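Local coordinates for protein ComZ (Thermus thermophilus, PDB 6QVI) that probably serves as a DNA receptor at the tip of the competence pilus, with a beta-solenoid domain joined to a pseudopilin-like domain, at residues S398-V403 / A506-L511; N430-F435 / I497-E502. All coordinates share one frame; numbering follows the deposited sequence.

In the fold
Contacts 1 and 2 illustrate how one returning chain can pack across successive strands of a beta-solenoid. Their centres lie 10 Å apart, and strands 398-406 and 432-437 run side by side in parallel, with Ala399 O to Gly434 N at 3.0 Å and Leu401 N to Gly434 O at 3.0 Å as probable hydrogen bonds. In sequence the segments come in the order 398-403, 430-435, 497-502, 506-511, which nests contact 2 inside the loop closed by contact 1. Both later segments belong to the connection between strand 491-496 and strand 517-529, which pairs in the antiparallel sheet that probably belongs to the pseudopilin-like domain. A connection that probably joins the two domains therefore lies against the solenoid.

Contact 1: S398-V403 / A506-L511; sequences SATLAV and ALLPSL
Thr400 lays its methyl group against one branch of Leu508, CG2 standing 3.7 Å from Leu508 CD2, while its hydroxyl lies near both Leu508 and the neighbouring Leu507. The setting is the beta-solenoid domain: Thr400 sits on strand 398-406, and both leucines belong to the irregular chain that runs along the solenoid on its way to strand 517-529. The methyl meets Leu508 alone, whereas Thr400 OG1 lies between the two leucines, 4.0 Å from Leu508 CD2. The first torsion of Thr400, chi1 -45°, puts CG2 anti to the backbone N and OG1 beside that N, anti to the carbonyl carbon, where OG1 lies 3.9 Å from Leu507 CB. The same oxygen is 3.9 Å from the backbone N of Leu507, so the approach is van der Waals packing and not a hydrogen bond across the segments. The polar need of the buried hydroxyl is met elsewhere, since OG1 is hydrogen-bonded to Asp373 OD1.

The leucines share the work unequally. Leu508 reaches back to the strand with the tip of its CD2 branch, although its CB does not point straight at it; Leu507 touches with the root of its side chain, which also meets Cys297, Leu298 and Lys301 of helix 294-301. Leu508 also packs on Val436 of the next parallel strand, 432-437, and so covers two neighbouring strands at once. All three touching residues are buried. Beyond them, the backbone oxygen of Leu507 accepts a hydrogen bond from Trp294 NE1, which ties the loop to helix 294-301.

Contact 2: N430-F435 / I497-E502; sequences NHALGF and IRIPKE
Ile499 has chi1 -45° and an extended outer torsion, chi2 -176°, a combination that carries its CG1 arm away from its own carbonyl carbon and brings the terminal CD1 to Ala432. The methyl ends meet with Ile499 CD1 4.2 Å from Ala432 CB, a loose apolar touch. From the other side Ala432 needs no torsion at all, because its CB already points at the loop that carries the isoleucine. Two residues earlier the pattern differs: Asn430 has its CB turned from that loop, yet chi1 -74° brings the amide round, and OD1 comes to 4.3 Å from Pro500 CG. This is packing of a carbonyl oxygen beside a proline ring carbon, at the partly exposed margin of the contact. No hydrogen bond crosses between the two segments.

Polar ties from the two segments lead outward. The backbone oxygen of Asn430 accepts a hydrogen bond from Asn503 ND2, a second connection between the start of the strand and the same loop just past Glu502. The CB of His431 also points away from the loop, unlike that of Ala432, and its buried ring has both nitrogens hydrogen-bonded, ND1 to Gly426 O and NE2 to Ala391 N, and stands edge-to-face with Tyr389 and Phe425. On the loop, the guanidinium group of Arg498 forms a salt bridge with Glu136. His431, just before strand 432-437, and Ala432, its first residue, send their CB atoms to different sides, consistent with the packing of one parallel strand within the stacked coils of a beta-solenoid.

Contact 1: S398-V403 / A506-L511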
loop_
_atom_site.group_PDB
_atom_site.type_symbol
_atom_site.label_atom_id
_atom_site.label_comp_id
_atom_site.label_asym_id
_atom_site.label_seq_id
_atom_site.Cartn_x
_atom_site.Cartn_y
_atom_site.Cartn_z
ATOM N N SER A 398 7.784 0.920 14.818
ATOM C CA SER A 398 7.599 -0.115 13.819
ATOM C C SER A 398 8.914 -0.861 13.687
ATOM O O SER A 398 9.964 -0.391 14.126
ATOM C CB SER A 398 7.122 0.453 12.469
ATOM O OG SER A 398 8.134 1.172 11.794
ATOM N N ALA A 399 8.843 -2.050 13.125
ATOM C CA ALA A 399 10.054 -2.838 12.960
ATOM C C ALA A 399 9.725 -4.002 12.044
ATOM O O ALA A 399 8.562 -4.237 11.703
ATOM C CB ALA A 399 10.592 -3.314 14.308
ATOM N N THR A 400 10.754 -4.764 11.686
ATOM C CA THR A 400 10.592 -5.895 10.790
ATOM C C THR A 400 11.404 -7.073 11.300
ATOM O O THR A 400 12.491 -6.901 11.858
ATOM C CB THR A 400 11.066 -5.559 9.374
ATOM O OG1 THR A 400 10.558 -4.274 8.997
ATOM C CG2 THR A 400 10.586 -6.589 8.381
ATOM N N LEU A 401 10.862 -8.268 11.070
ATOM C CA LEU A 401 11.546 -9.532 11.252
ATOM C C LEU A 401 11.616 -10.166 9.880
ATOM O O LEU A 401 10.571 -10.438 9.269
ATOM C CB LEU A 401 10.777 -10.465 12.178
ATOM C CG LEU A 401 11.460 -11.748 12.677
ATOM C CD1 LEU A 401 10.526 -12.385 13.715
ATOM C CD2 LEU A 401 11.922 -12.780 11.576
ATOM N N ALA A 402 12.818 -10.470 9.416
ATOM C CA ALA A 402 12.956 -11.180 8.157
ATOM C C ALA A 402 13.522 -12.559 8.427
ATOM O O ALA A 402 14.500 -12.699 9.166
ATOM C CB ALA A 402 13.867 -10.447 7.189
ATOM N N VAL A 403 12.913 -13.562 7.812
ATOM C CA VAL A 403 13.490 -14.888 7.699
ATOM C C VAL A 403 13.714 -15.107 6.213
ATOM O O VAL A 403 12.755 -15.195 5.436
ATOM C CB VAL A 403 12.608 -15.985 8.313
ATOM C CG1 VAL A 403 12.677 -15.981 9.838
ATOM C CG2 VAL A 403 11.165 -15.766 7.898
ATOM N N ALA A 506 9.629 0.093 7.548
ATOM C CA ALA A 506 10.432 0.574 6.429
ATOM C C ALA A 506 10.853 -0.564 5.496
ATOM O O ALA A 506 10.973 -0.358 4.272
ATOM C CB ALA A 506 11.662 1.324 6.948
ATOM N N LEU A 507 11.126 -1.769 6.035
ATOM C CA LEU A 507 11.720 -2.729 5.118
ATOM C C LEU A 507 10.683 -3.619 4.428
ATOM O O LEU A 507 11.058 -4.566 3.719
ATOM C CB LEU A 507 12.790 -3.565 5.823
ATOM C CG LEU A 507 13.932 -2.770 6.472
ATOM C CD1 LEU A 507 14.788 -3.798 7.263
ATOM C CD2 LEU A 507 14.782 -1.890 5.551
ATOM N N LEU A 508 9.444 -3.239 4.470
ATOM C CA LEU A 508 8.384 -3.889 3.724
ATOM C C LEU A 508 8.227 -3.205 2.359
ATOM O O LEU A 508 8.728 -2.106 2.148
ATOM C CB LEU A 508 7.079 -3.779 4.510
ATOM C CG LEU A 508 6.686 -4.867 5.494
ATOM C CD1 LEU A 508 6.008 -6.034 4.785
ATOM C CD2 LEU A 508 7.911 -5.334 6.238
ATOM N N PRO A 509 7.602 -3.856 1.380
ATOM C CA PRO A 509 7.380 -3.198 0.085
ATOM C C PRO A 509 6.318 -2.103 0.187
ATOM O O PRO A 509 5.346 -2.234 0.935
ATOM C CB PRO A 509 6.908 -4.344 -0.820
ATOM C CG PRO A 509 7.318 -5.594 -0.110
ATOM C CD PRO A 509 7.235 -5.281 1.344
ATOM N N SER A 510 6.511 -1.005 -0.555
ATOM C CA SER A 510 5.444 -0.006 -0.701
ATOM C C SER A 510 5.056 0.052 -2.189
ATOM O O SER A 510 5.595 0.847 -2.962
ATOM C CB SER A 510 5.859 1.379 -0.127
ATOM O OG SER A 510 6.484 2.199 -1.104
ATOM N N LEU A 511 4.076 -0.767 -2.561
ATOM C CA LEU A 511 3.677 -0.976 -3.947
ATOM C C LEU A 511 2.869 0.205 -4.473
ATOM O O LEU A 511 1.847 0.583 -3.879
ATOM C CB LEU A 511 2.841 -2.247 -4.037
ATOM C CG LEU A 511 3.463 -3.506 -3.413
ATOM C CD1 LEU A 511 2.572 -4.761 -3.484
ATOM C CD2 LEU A 511 4.783 -3.787 -4.159
#

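Contact 2: N430-F435 / I497-E502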
loop_
_atom_site.group_PDB
_atom_site.type_symbol
_atom_site.label_atom_id
_atom_site.label_comp_id
_atom_site.label_asym_id
_atom_site.label_seq_id
_atom_site.Cartn_x
_atom_site.Cartn_y
_atom_site.Cartn_z
ATOM N N ASN A 430 -0.642 2.471 14.691
ATOM C CA ASN A 430 0.443 3.309 15.041
ATOM C C ASN A 430 1.443 2.417 15.754
ATOM O O ASN A 430 2.328 2.956 16.361
ATOM C CB ASN A 430 -0.015 4.385 15.993
ATOM C CG ASN A 430 -0.829 5.449 15.310
ATOM O OD1 ASN A 430 -1.153 5.330 14.144
ATOM N ND2 ASN A 430 -1.159 6.500 16.036
ATOM N N HIS A 431 1.412 1.115 15.584
ATOM C CA HIS A 431 2.360 0.264 16.239
ATOM C C HIS A 431 2.267 -1.018 15.501
ATOM O O HIS A 431 1.360 -1.778 15.718
ATOM C CB HIS A 431 1.908 0.043 17.646
ATOM C CG HIS A 431 2.767 -0.895 18.403
ATOM N ND1 HIS A 431 2.322 -1.559 19.516
ATOM C CD2 HIS A 431 4.043 -1.285 18.210
ATOM C CE1 HIS A 431 3.291 -2.318 19.982
ATOM N NE2 HIS A 431 4.343 -2.173 19.205
ATOM N N ALA A 432 3.213 -1.274 14.626
ATOM C CA ALA A 432 3.143 -2.464 13.823
ATOM C C ALA A 432 4.426 -3.224 13.690
ATOM O O ALA A 432 5.489 -2.664 13.629
ATOM C CB ALA A 432 2.668 -2.076 12.450
ATOM N N LEU A 433 4.299 -4.529 13.620
ATOM C CA LEU A 433 5.455 -5.393 13.423
ATOM C C LEU A 433 5.248 -6.113 12.106
ATOM O O LEU A 433 4.203 -6.738 11.891
ATOM C CB LEU A 433 5.610 -6.398 14.563
ATOM C CG LEU A 433 6.767 -7.373 14.385
ATOM C CD1 LEU A 433 8.044 -6.583 14.244
ATOM C CD2 LEU A 433 6.832 -8.349 15.563
ATOM N N GLY A 434 6.213 -5.993 11.215
ATOM C CA GLY A 434 6.106 -6.585 9.902
ATOM C C GLY A 434 6.909 -7.862 9.795
ATOM O O GLY A 434 7.918 -8.042 10.473
ATOM N N PHE A 435 6.493 -8.727 8.878
ATOM C CA PHE A 435 7.166 -10.005 8.705
ATOM C C PHE A 435 7.465 -10.224 7.235
ATOM O O PHE A 435 6.547 -10.260 6.406
ATOM C CB PHE A 435 6.312 -11.134 9.262
ATOM C CG PHE A 435 6.212 -11.097 10.752
ATOM C CD1 PHE A 435 7.096 -11.832 11.533
ATOM C CD2 PHE A 435 5.274 -10.279 11.379
ATOM C CE1 PHE A 435 7.030 -11.782 12.899
ATOM C CE2 PHE A 435 5.209 -10.228 12.746
ATOM C CZ PHE A 435 6.087 -10.988 13.512
ATOM N N ILE A 497 -6.082 -3.413 6.996
ATOM C CA ILE A 497 -5.998 -2.241 7.846
ATOM C C ILE A 497 -4.862 -1.376 7.319
ATOM O O ILE A 497 -3.685 -1.740 7.432
ATOM C CB ILE A 497 -5.762 -2.612 9.310
ATOM C CG1 ILE A 497 -6.918 -3.433 9.842
ATOM C CG2 ILE A 497 -5.578 -1.372 10.160
ATOM C CD1 ILE A 497 -6.811 -3.717 11.338
ATOM N N ARG A 498 -5.211 -0.211 6.792
ATOM C CA ARG A 498 -4.216 0.698 6.258
ATOM C C ARG A 498 -3.248 1.091 7.360
ATOM O O ARG A 498 -3.648 1.328 8.495
ATOM C CB ARG A 498 -4.911 1.931 5.689
ATOM C CG ARG A 498 -4.079 3.203 5.626
ATOM C CD ARG A 498 -4.949 4.414 5.213
ATOM N NE ARG A 498 -5.123 4.530 3.768
ATOM C CZ ARG A 498 -6.113 5.199 3.177
ATOM N NH1 ARG A 498 -7.033 5.821 3.905
ATOM N NH2 ARG A 498 -6.178 5.257 1.850
ATOM N N ILE A 499 -1.965 1.101 7.038
ATOM C CA ILE A 499 -0.930 1.596 7.943
ATOM C C ILE A 499 -0.387 2.885 7.360
ATOM O O ILE A 499 0.090 2.888 6.212
ATOM C CB ILE A 499 0.175 0.557 8.199
ATOM C CG1 ILE A 499 -0.432 -0.819 8.458
ATOM C CG2 ILE A 499 1.026 0.962 9.378
ATOM C CD1 ILE A 499 0.613 -1.896 8.811
ATOM N N PRO A 500 -0.475 4.014 8.077
ATOM C CA PRO A 500 -0.011 5.302 7.549
ATOM C C PRO A 500 1.463 5.269 7.154
ATOM O O PRO A 500 2.265 4.573 7.780
ATOM C CB PRO A 500 -0.265 6.277 8.710
ATOM C CG PRO A 500 -0.463 5.416 9.932
ATOM C CD PRO A 500 -1.052 4.132 9.431
ATOM N N LYS A 501 1.815 6.002 6.082
ATOM C CA LYS A 501 3.137 5.808 5.487
ATOM C C LYS A 501 4.230 6.043 6.528
ATOM O O LYS A 501 5.202 5.283 6.597
ATOM C CB LYS A 501 3.339 6.751 4.288
ATOM C CG LYS A 501 4.777 6.737 3.735
ATOM C CD LYS A 501 4.916 5.766 2.543
ATOM C CE LYS A 501 6.373 5.542 2.124
ATOM N NZ LYS A 501 7.083 4.665 3.129
ATOM N N GLU A 502 4.084 7.075 7.366
ATOM C CA GLU A 502 4.949 7.199 8.529
ATOM C C GLU A 502 4.534 6.119 9.502
ATOM O O GLU A 502 3.352 5.813 9.617
ATOM C CB GLU A 502 4.882 8.600 9.169
ATOM C CG GLU A 502 3.614 8.997 9.992
ATOM C CD GLU A 502 2.553 9.751 9.182
ATOM O OE1 GLU A 502 2.336 10.981 9.422
ATOM O OE2 GLU A 502 2.019 9.160 8.244
#